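Local coordinates for uncharacterized protein (Leishmania major, PDB 2B4W) that is of unknown function but probably has a beta-propeller fold related to that of beta-fructosidases, at residues 18-30 with 61-73. Sequence-based numbering, arbitrary orientation.
Sequences VLLTFKGVDGYDV and RLFEETGKDEFTA
Thr21 and Lys23 bond in parallel to strand 70-73 and the Asp69 just before it through four backbone hydrogen bonds: Thr21 N to Asp69 O (2.9 Å), Phe71 N to Thr21 O, Lys23 N to Phe71 O, and Ala73 N to Lys23 O (2.9 Å). On the face that carries Phe22 and Phe71, Phe22 sets its CD2 edge against a face of Phe63 in an edge-to-face pair, centroids 4.9 Å apart and planes at 67°. With CG anti to its carbonyl carbon (chi1 -64°), the Phe22 side chain lies alongside that of Phe71, pointing the same way, with CD2 3.8 Å from Phe71 CB. Beyond it, Leu20 CD1 reaches the Phe71 ring at CE2 (3.9 Å), and at the other end Val25 CG1 touches both Phe63 CE2 and Ala73 CB. The other face carries polar chains: Thr21 OG1 lies against Glu70 CB, and Lys23 CD packs on Glu70 CG, while Lys23 NZ stops short of a salt bridge with a carboxylate whose exact placement is doubtful. Strands 59-67 and 70-73 form a beta hairpin, with a classic bulge where Thr66 and Gly67 face Glu70 and a type II turn from Gly67 to Glu70; strand 16-23 adds to its 70-73 edge within a mixed sheet, probably part of a beta-propeller as in the beta-fructosidase clan, and pairs on its other side with strand 287-293. From that strand, Arg290 forms a salt bridge with Asp69 OD1, steadying the carboxylate that Val18 CG2 meets at OD2 (3.6 Å). Farther along, Val30 CG1 sits over the centre of a Phe22 face. Val25 and Arg61 run past each other in opposite directions, Val25 CG1 3.9 Å from Arg61 NH1; Ala73 CB lies over one face of that guanidinium, offset toward the rim, and its NH2 is bonded to Val74 O.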
ATOM      1  N   VAL A  18      -3.134  -0.787 -17.432  1.00 16.25           N
ATOM      2  CA  VAL A  18      -4.473  -1.341 -17.401  1.00 14.53           C
ATOM      3  C   VAL A  18      -5.189  -0.871 -16.124  1.00 19.27           C
ATOM      4  O   VAL A  18      -4.516  -0.391 -15.201  1.00 18.65           O
ATOM      5  CB  VAL A  18      -4.548  -2.877 -17.401  1.00 29.95           C
ATOM      6  CG1 VAL A  18      -3.844  -3.505 -18.602  1.00 33.50           C
ATOM      7  CG2 VAL A  18      -3.955  -3.424 -16.104  1.00 41.18           C
ATOM      8  N   LEU A  19      -6.507  -1.070 -16.174  1.00 20.12           N
ATOM      9  CA  LEU A  19      -7.343  -0.913 -14.983  1.00 29.27           C
ATOM     10  C   LEU A  19      -7.876  -2.297 -14.628  1.00 33.84           C
ATOM     11  O   LEU A  19      -8.276  -3.049 -15.520  1.00 22.58           O
ATOM     12  CB  LEU A  19      -8.468   0.094 -15.179  1.00 21.26           C
ATOM     13  CG  LEU A  19      -8.020   1.560 -15.295  1.00 24.11           C
ATOM     14  CD1 LEU A  19      -9.229   2.446 -15.571  1.00 30.21           C
ATOM     15  CD2 LEU A  19      -7.258   2.022 -14.061  1.00 25.20           C
ATOM     16  N   LEU A  20      -7.851  -2.615 -13.336  1.00 22.49           N
ATOM     17  CA  LEU A  20      -8.390  -3.906 -12.932  1.00 23.24           C
ATOM     18  C   LEU A  20      -9.904  -3.883 -13.150  1.00 26.84           C
ATOM     19  O   LEU A  20     -10.513  -2.817 -13.049  1.00 22.59           O
ATOM     20  CB  LEU A  20      -8.125  -4.251 -11.465  1.00 31.82           C
ATOM     21  CG  LEU A  20      -6.674  -4.190 -10.983  1.00 29.42           C
ATOM     22  CD1 LEU A  20      -6.454  -5.041  -9.742  1.00 24.96           C
ATOM     23  CD2 LEU A  20      -5.742  -4.610 -12.101  1.00 29.10           C
ATOM     24  N   THR A  21     -10.460  -5.045 -13.430  1.00 20.25           N
ATOM     25  CA  THR A  21     -11.907  -5.204 -13.514  1.00 22.13           C
ATOM     26  C   THR A  21     -12.307  -6.040 -12.295  1.00 20.89           C
ATOM     27  O   THR A  21     -11.606  -7.009 -11.973  1.00 28.00           O
ATOM     28  CB  THR A  21     -12.456  -5.877 -14.784  1.00 29.13           C
ATOM     29  OG1 THR A  21     -12.011  -7.238 -14.836  1.00 59.65           O
ATOM     30  CG2 THR A  21     -11.965  -5.171 -16.028  1.00 34.97           C
ATOM     31  N   PHE A  22     -13.361  -5.647 -11.605  1.00 15.03           N
ATOM     32  CA  PHE A  22     -13.837  -6.328 -10.409  1.00 20.98           C
ATOM     33  C   PHE A  22     -15.283  -6.792 -10.641  1.00 20.97           C
ATOM     34  O   PHE A  22     -16.031  -6.012 -11.220  1.00 28.18           O
ATOM     35  CB  PHE A  22     -13.769  -5.459  -9.155  1.00 22.86           C
ATOM     36  CG  PHE A  22     -12.363  -5.055  -8.758  1.00 20.90           C
ATOM     37  CD1 PHE A  22     -11.777  -3.911  -9.266  1.00 29.31           C
ATOM     38  CD2 PHE A  22     -11.645  -5.840  -7.887  1.00 18.46           C
ATOM     39  CE1 PHE A  22     -10.493  -3.572  -8.882  1.00 30.97           C
ATOM     40  CE2 PHE A  22     -10.367  -5.498  -7.498  1.00 21.02           C
ATOM     41  CZ  PHE A  22      -9.773  -4.364  -8.005  1.00 26.50           C
ATOM     42  N   LYS A  23     -15.611  -7.998 -10.209  1.00 22.50           N
ATOM     43  CA  LYS A  23     -16.909  -8.637 -10.327  1.00 20.73           C
ATOM     44  C   LYS A  23     -17.453  -9.070  -8.982  1.00 23.75           C
ATOM     45  O   LYS A  23     -16.737  -9.415  -8.055  1.00 24.05           O
ATOM     46  CB  LYS A  23     -16.864  -9.843 -11.259  1.00 24.42           C
ATOM     47  CG  LYS A  23     -16.543  -9.533 -12.708  1.00 34.93           C
ATOM     48  CD  LYS A  23     -15.971 -10.770 -13.401  1.00 41.38           C
ATOM     49  CE  LYS A  23     -16.781 -11.078 -14.656  1.00 51.73           C
ATOM     50  NZ  LYS A  23     -16.837  -9.884 -15.552  1.00 74.86           N
ATOM     51  N   GLY A  24     -18.776  -9.050  -8.943  1.00 26.46           N
ATOM     52  CA  GLY A  24     -19.531  -9.344  -7.752  1.00 16.35           C
ATOM     53  C   GLY A  24     -19.672  -8.106  -6.877  1.00 23.86           C
ATOM     54  O   GLY A  24     -20.145  -8.187  -5.740  1.00 28.93           O
ATOM     55  N   VAL A  25     -19.264  -6.923  -7.342  1.00 32.94           N
ATOM     56  CA  VAL A  25     -19.562  -5.742  -6.510  1.00 29.77           C
ATOM     57  C   VAL A  25     -20.135  -4.634  -7.375  1.00 23.31           C
ATOM     58  O   VAL A  25     -19.746  -3.470  -7.264  1.00 31.61           O
ATOM     59  CB  VAL A  25     -18.335  -5.218  -5.748  1.00 28.68           C
ATOM     60  CG1 VAL A  25     -17.757  -6.326  -4.872  1.00 23.99           C
ATOM     61  CG2 VAL A  25     -17.286  -4.684  -6.710  1.00 26.45           C
ATOM     62  N   ASP A  26     -21.055  -5.013  -8.259  1.00 23.55           N
ATOM     63  CA  ASP A  26     -21.699  -4.062  -9.162  1.00 27.75           C
ATOM     64  C   ASP A  26     -22.269  -2.861  -8.428  1.00 26.12           C
ATOM     65  O   ASP A  26     -22.877  -2.971  -7.363  1.00 27.12           O
ATOM     66  CB  ASP A  26     -22.790  -4.814  -9.934  1.00 36.58           C
ATOM     67  CG  ASP A  26     -22.209  -5.832 -10.900  1.00 42.84           C
ATOM     68  OD1 ASP A  26     -20.993  -5.795 -11.194  1.00 38.02           O
ATOM     69  OD2 ASP A  26     -22.992  -6.684 -11.369  1.00 42.31           O
ATOM     70  N   GLY A  27     -22.086  -1.638  -8.921  1.00 23.51           N
ATOM     71  CA  GLY A  27     -22.680  -0.508  -8.215  1.00 28.34           C
ATOM     72  C   GLY A  27     -21.670   0.226  -7.359  1.00 35.67           C
ATOM     73  O   GLY A  27     -21.884   1.398  -7.031  1.00 25.68           O
ATOM     74  N   TYR A  28     -20.593  -0.498  -7.032  1.00 25.53           N
ATOM     75  CA  TYR A  28     -19.522   0.046  -6.210  1.00 17.06           C
ATOM     76  C   TYR A  28     -18.240   0.349  -6.973  1.00 19.73           C
ATOM     77  O   TYR A  28     -17.917  -0.240  -7.997  1.00 30.65           O
ATOM     78  CB  TYR A  28     -19.164  -0.916  -5.082  1.00 24.99           C
ATOM     79  CG  TYR A  28     -20.197  -1.047  -4.004  1.00 29.16           C
ATOM     80  CD1 TYR A  28     -21.265  -1.926  -4.188  1.00 31.89           C
ATOM     81  CD2 TYR A  28     -20.108  -0.323  -2.829  1.00 26.33           C
ATOM     82  CE1 TYR A  28     -22.213  -2.049  -3.190  1.00 30.39           C
ATOM     83  CE2 TYR A  28     -21.064  -0.449  -1.826  1.00 22.42           C
ATOM     84  CZ  TYR A  28     -22.111  -1.313  -2.029  1.00 25.50           C
ATOM     85  OH  TYR A  28     -23.072  -1.462  -1.047  1.00 37.92           O
ATOM     86  N   ASP A  29     -17.489   1.296  -6.413  1.00 30.19           N
ATOM     87  CA  ASP A  29     -16.103   1.514  -6.792  1.00 24.04           C
ATOM     88  C   ASP A  29     -15.256   0.556  -5.940  1.00 23.10           C
ATOM     89  O   ASP A  29     -15.653   0.189  -4.830  1.00 21.61           O
ATOM     90  CB  ASP A  29     -15.632   2.932  -6.541  1.00 24.56           C
ATOM     91  CG  ASP A  29     -16.052   3.940  -7.583  1.00 30.54           C
ATOM     92  OD1 ASP A  29     -16.428   3.512  -8.688  1.00 28.32           O
ATOM     93  OD2 ASP A  29     -16.009   5.152  -7.291  1.00 32.47           O
ATOM     94  N   VAL A  30     -14.118   0.179  -6.471  1.00 25.42           N
ATOM     95  CA  VAL A  30     -13.120  -0.624  -5.780  1.00 20.58           C
ATOM     96  C   VAL A  30     -11.772   0.052  -5.998  1.00 16.36           C
ATOM     97  O   VAL A  30     -11.435   0.283  -7.157  1.00 22.70           O
ATOM     98  CB  VAL A  30     -13.042  -2.066  -6.292  1.00 18.93           C
ATOM     99  CG1 VAL A  30     -11.946  -2.788  -5.504  1.00 19.34           C
ATOM    100  CG2 VAL A  30     -14.377  -2.775  -6.163  1.00 32.24           C
ATOM    101  N   ARG A  61     -13.495  -5.995   0.910  1.00 24.53           N
ATOM    102  CA  ARG A  61     -13.754  -7.346   0.432  1.00 23.08           C
ATOM    103  C   ARG A  61     -12.456  -8.051   0.025  1.00 21.46           C
ATOM    104  O   ARG A  61     -11.436  -7.422  -0.259  1.00 18.38           O
ATOM    105  CB  ARG A  61     -14.717  -7.336  -0.748  1.00 18.15           C
ATOM    106  CG  ARG A  61     -16.130  -6.893  -0.392  1.00 38.14           C
ATOM    107  CD  ARG A  61     -16.849  -7.848   0.522  1.00 36.62           C
ATOM    108  NE  ARG A  61     -17.333  -9.063  -0.093  1.00 29.27           N
ATOM    109  CZ  ARG A  61     -18.163  -9.332  -1.072  1.00 27.85           C
ATOM    110  NH1 ARG A  61     -18.806  -8.421  -1.790  1.00 25.66           N
ATOM    111  NH2 ARG A  61     -18.370 -10.618  -1.352  1.00 28.50           N
ATOM    112  N   LEU A  62     -12.523  -9.370   0.002  1.00 22.04           N
ATOM    113  CA  LEU A  62     -11.455 -10.203  -0.536  1.00 15.87           C
ATOM    114  C   LEU A  62     -11.877 -10.608  -1.957  1.00 18.80           C
ATOM    115  O   LEU A  62     -13.011 -11.067  -2.064  1.00 19.84           O
ATOM    116  CB  LEU A  62     -11.214 -11.452   0.295  1.00 24.50           C
ATOM    117  CG  LEU A  62     -10.170 -12.460  -0.204  1.00 26.06           C
ATOM    118  CD1 LEU A  62      -8.747 -11.928  -0.041  1.00 16.65           C
ATOM    119  CD2 LEU A  62     -10.355 -13.782   0.529  1.00 29.48           C
ATOM    120  N   PHE A  63     -10.978 -10.427  -2.921  1.00 21.23           N
ATOM    121  CA  PHE A  63     -11.139 -10.844  -4.289  1.00 23.02           C
ATOM    122  C   PHE A  63     -10.074 -11.869  -4.744  1.00 23.86           C
ATOM    123  O   PHE A  63      -8.880 -11.778  -4.427  1.00 17.98           O
ATOM    124  CB  PHE A  63     -11.052  -9.674  -5.260  1.00 27.15           C
ATOM    125  CG  PHE A  63     -12.025  -8.536  -5.005  1.00 27.16           C
ATOM    126  CD1 PHE A  63     -11.762  -7.609  -4.021  1.00 16.21           C
ATOM    127  CD2 PHE A  63     -13.165  -8.422  -5.774  1.00 30.92           C
ATOM    128  CE1 PHE A  63     -12.667  -6.574  -3.790  1.00 15.69           C
ATOM    129  CE2 PHE A  63     -14.057  -7.391  -5.575  1.00 24.77           C
ATOM    130  CZ  PHE A  63     -13.789  -6.484  -4.575  1.00 18.42           C
ATOM    131  N   GLU A  64     -10.550 -12.836  -5.498  1.00 19.18           N
ATOM    132  CA  GLU A  64      -9.852 -13.909  -6.170  1.00 26.46           C
ATOM    133  C   GLU A  64      -9.707 -13.577  -7.654  1.00 21.32           C
ATOM    134  O   GLU A  64     -10.645 -13.259  -8.392  1.00 20.35           O
ATOM    135  CB  GLU A  64     -10.565 -15.250  -5.996  1.00 24.81           C
ATOM    136  CG  GLU A  64      -9.769 -16.465  -6.451  1.00 31.04           C
ATOM    137  CD  GLU A  64     -10.597 -17.739  -6.448  1.00 44.51           C
ATOM    138  OE1 GLU A  64     -11.223 -18.074  -5.417  1.00 44.23           O
ATOM    139  OE2 GLU A  64     -10.620 -18.423  -7.493  1.00 57.60           O
ATOM    140  N   GLU A  65      -8.454 -13.652  -8.104  1.00 24.05           N
ATOM    141  CA  GLU A  65      -8.179 -13.574  -9.524  1.00 19.15           C
ATOM    142  C   GLU A  65      -8.987 -14.585 -10.323  1.00 33.58           C
ATOM    143  O   GLU A  65      -8.917 -15.806 -10.141  1.00 28.86           O
ATOM    144  CB  GLU A  65      -6.685 -13.830  -9.794  1.00 23.62           C
ATOM    145  CG  GLU A  65      -6.376 -13.729 -11.280  1.00 29.82           C
ATOM    146  CD  GLU A  65      -4.887 -13.863 -11.585  1.00 28.44           C
ATOM    147  OE1 GLU A  65      -4.407 -15.000 -11.755  1.00 48.72           O
ATOM    148  OE2 GLU A  65      -4.203 -12.820 -11.663  1.00 35.58           O
ATOM    149  N   THR A  66      -9.799 -14.128 -11.281  1.00 33.20           N
ATOM    150  CA  THR A  66     -10.469 -15.115 -12.116  1.00 24.66           C
ATOM    151  C   THR A  66     -10.197 -14.862 -13.603  1.00 21.14           C
ATOM    152  O   THR A  66     -10.918 -15.449 -14.420  1.00 37.08           O
ATOM    153  CB  THR A  66     -12.006 -15.124 -11.965  1.00 26.03           C
ATOM    154  OG1 THR A  66     -12.438 -13.923 -12.611  1.00 25.90           O
ATOM    155  CG2 THR A  66     -12.456 -15.111 -10.528  1.00 23.24           C
ATOM    156  N   GLY A  67      -9.212 -14.047 -13.918  1.00 22.41           N
ATOM    157  CA  GLY A  67      -8.768 -13.759 -15.284  1.00 19.66           C
ATOM    158  C   GLY A  67      -7.640 -12.748 -15.254  1.00 24.68           C
ATOM    159  O   GLY A  67      -7.337 -12.211 -14.186  1.00 22.97           O
ATOM    160  N   LYS A  68      -7.022 -12.434 -16.377  1.00 30.70           N
ATOM    161  CA  LYS A  68      -5.942 -11.453 -16.398  1.00 28.76           C
ATOM    162  C   LYS A  68      -6.481 -10.096 -15.975  1.00 20.70           C
ATOM    163  O   LYS A  68      -7.384  -9.603 -16.650  1.00 21.76           O
ATOM    164  CB  LYS A  68      -5.301 -11.376 -17.790  1.00 34.10           C
ATOM    165  CG  LYS A  68      -3.954 -10.660 -17.790  1.00 34.40           C
ATOM    166  CD  LYS A  68      -3.736  -9.837 -19.040  1.00 32.10           C
ATOM    167  CE  LYS A  68      -2.341  -9.250 -19.143  1.00 29.27           C
ATOM    168  NZ  LYS A  68      -2.010  -8.775 -20.518  1.00 51.53           N
ATOM    169  N   ASP A  69      -5.979  -9.518 -14.888  1.00 27.03           N
ATOM    170  CA  ASP A  69      -6.450  -8.245 -14.326  1.00 19.86           C
ATOM    171  C   ASP A  69      -7.952  -8.240 -14.041  1.00 10.64           C
ATOM    172  O   ASP A  69      -8.629  -7.214 -14.025  1.00 18.88           O
ATOM    173  CB  ASP A  69      -6.032  -7.091 -15.240  1.00 25.82           C
ATOM    174  CG  ASP A  69      -4.528  -7.048 -15.443  1.00 27.52           C
ATOM    175  OD1 ASP A  69      -3.755  -7.082 -14.460  1.00 18.99           O
ATOM    176  OD2 ASP A  69      -4.078  -6.967 -16.606  1.00 23.44           O
ATOM    177  N   GLU A  70      -8.507  -9.414 -13.730  1.00 21.07           N
ATOM    178  CA  GLU A  70      -9.883  -9.634 -13.346  1.00 18.90           C
ATOM    179  C   GLU A  70      -9.988 -10.401 -12.025  1.00 20.80           C
ATOM    180  O   GLU A  70      -9.422 -11.466 -11.782  1.00 19.69           O
ATOM    181  CB  GLU A  70     -10.670 -10.412 -14.404  1.00 25.19           C
ATOM    182  CG  GLU A  70     -12.109 -10.691 -13.933  1.00 31.54           C
ATOM    183  CD  GLU A  70     -12.773 -11.668 -14.895  1.00 38.76           C
ATOM    184  OE1 GLU A  70     -12.983 -11.282 -16.062  1.00 35.49           O
ATOM    185  OE2 GLU A  70     -13.074 -12.813 -14.518  1.00 28.99           O
ATOM    186  N   PHE A  71     -10.764  -9.813 -11.126  1.00 27.50           N
ATOM    187  CA  PHE A  71     -10.888 -10.195  -9.732  1.00 24.53           C
ATOM    188  C   PHE A  71     -12.338 -10.318  -9.304  1.00 25.64           C
ATOM    189  O   PHE A  71     -13.147  -9.398  -9.469  1.00 23.48           O
ATOM    190  CB  PHE A  71     -10.125  -9.156  -8.880  1.00 16.07           C
ATOM    191  CG  PHE A  71      -8.612  -9.366  -8.963  1.00 11.40           C
ATOM    192  CD1 PHE A  71      -8.013 -10.237  -8.075  1.00 25.59           C
ATOM    193  CD2 PHE A  71      -7.853  -8.702  -9.897  1.00 17.79           C
ATOM    194  CE1 PHE A  71      -6.650 -10.460  -8.140  1.00 27.48           C
ATOM    195  CE2 PHE A  71      -6.486  -8.904  -9.976  1.00 19.86           C
ATOM    196  CZ  PHE A  71      -5.904  -9.779  -9.087  1.00 25.30           C
ATOM    197  N   THR A  72     -12.694 -11.474  -8.733  1.00 20.95           N
ATOM    198  CA  THR A  72     -14.076 -11.654  -8.290  1.00 26.60           C
ATOM    199  C   THR A  72     -14.181 -11.745  -6.772  1.00 31.95           C
ATOM    200  O   THR A  72     -13.437 -12.419  -6.065  1.00 22.46           O
ATOM    201  CB  THR A  72     -14.726 -12.904  -8.906  1.00 22.52           C
ATOM    202  OG1 THR A  72     -14.830 -12.751 -10.314  1.00 27.31           O
ATOM    203  CG2 THR A  72     -16.159 -13.057  -8.446  1.00 15.94           C
ATOM    204  N   ALA A  73     -15.174 -11.024  -6.244  1.00 22.57           N
ATOM    205  CA  ALA A  73     -15.281 -10.949  -4.791  1.00 26.02           C
ATOM    206  C   ALA A  73     -15.537 -12.329  -4.226  1.00 24.83           C
ATOM    207  O   ALA A  73     -16.290 -13.103  -4.831  1.00 28.26           O
ATOM    208  CB  ALA A  73     -16.397  -9.967  -4.436  1.00 35.66           C
TER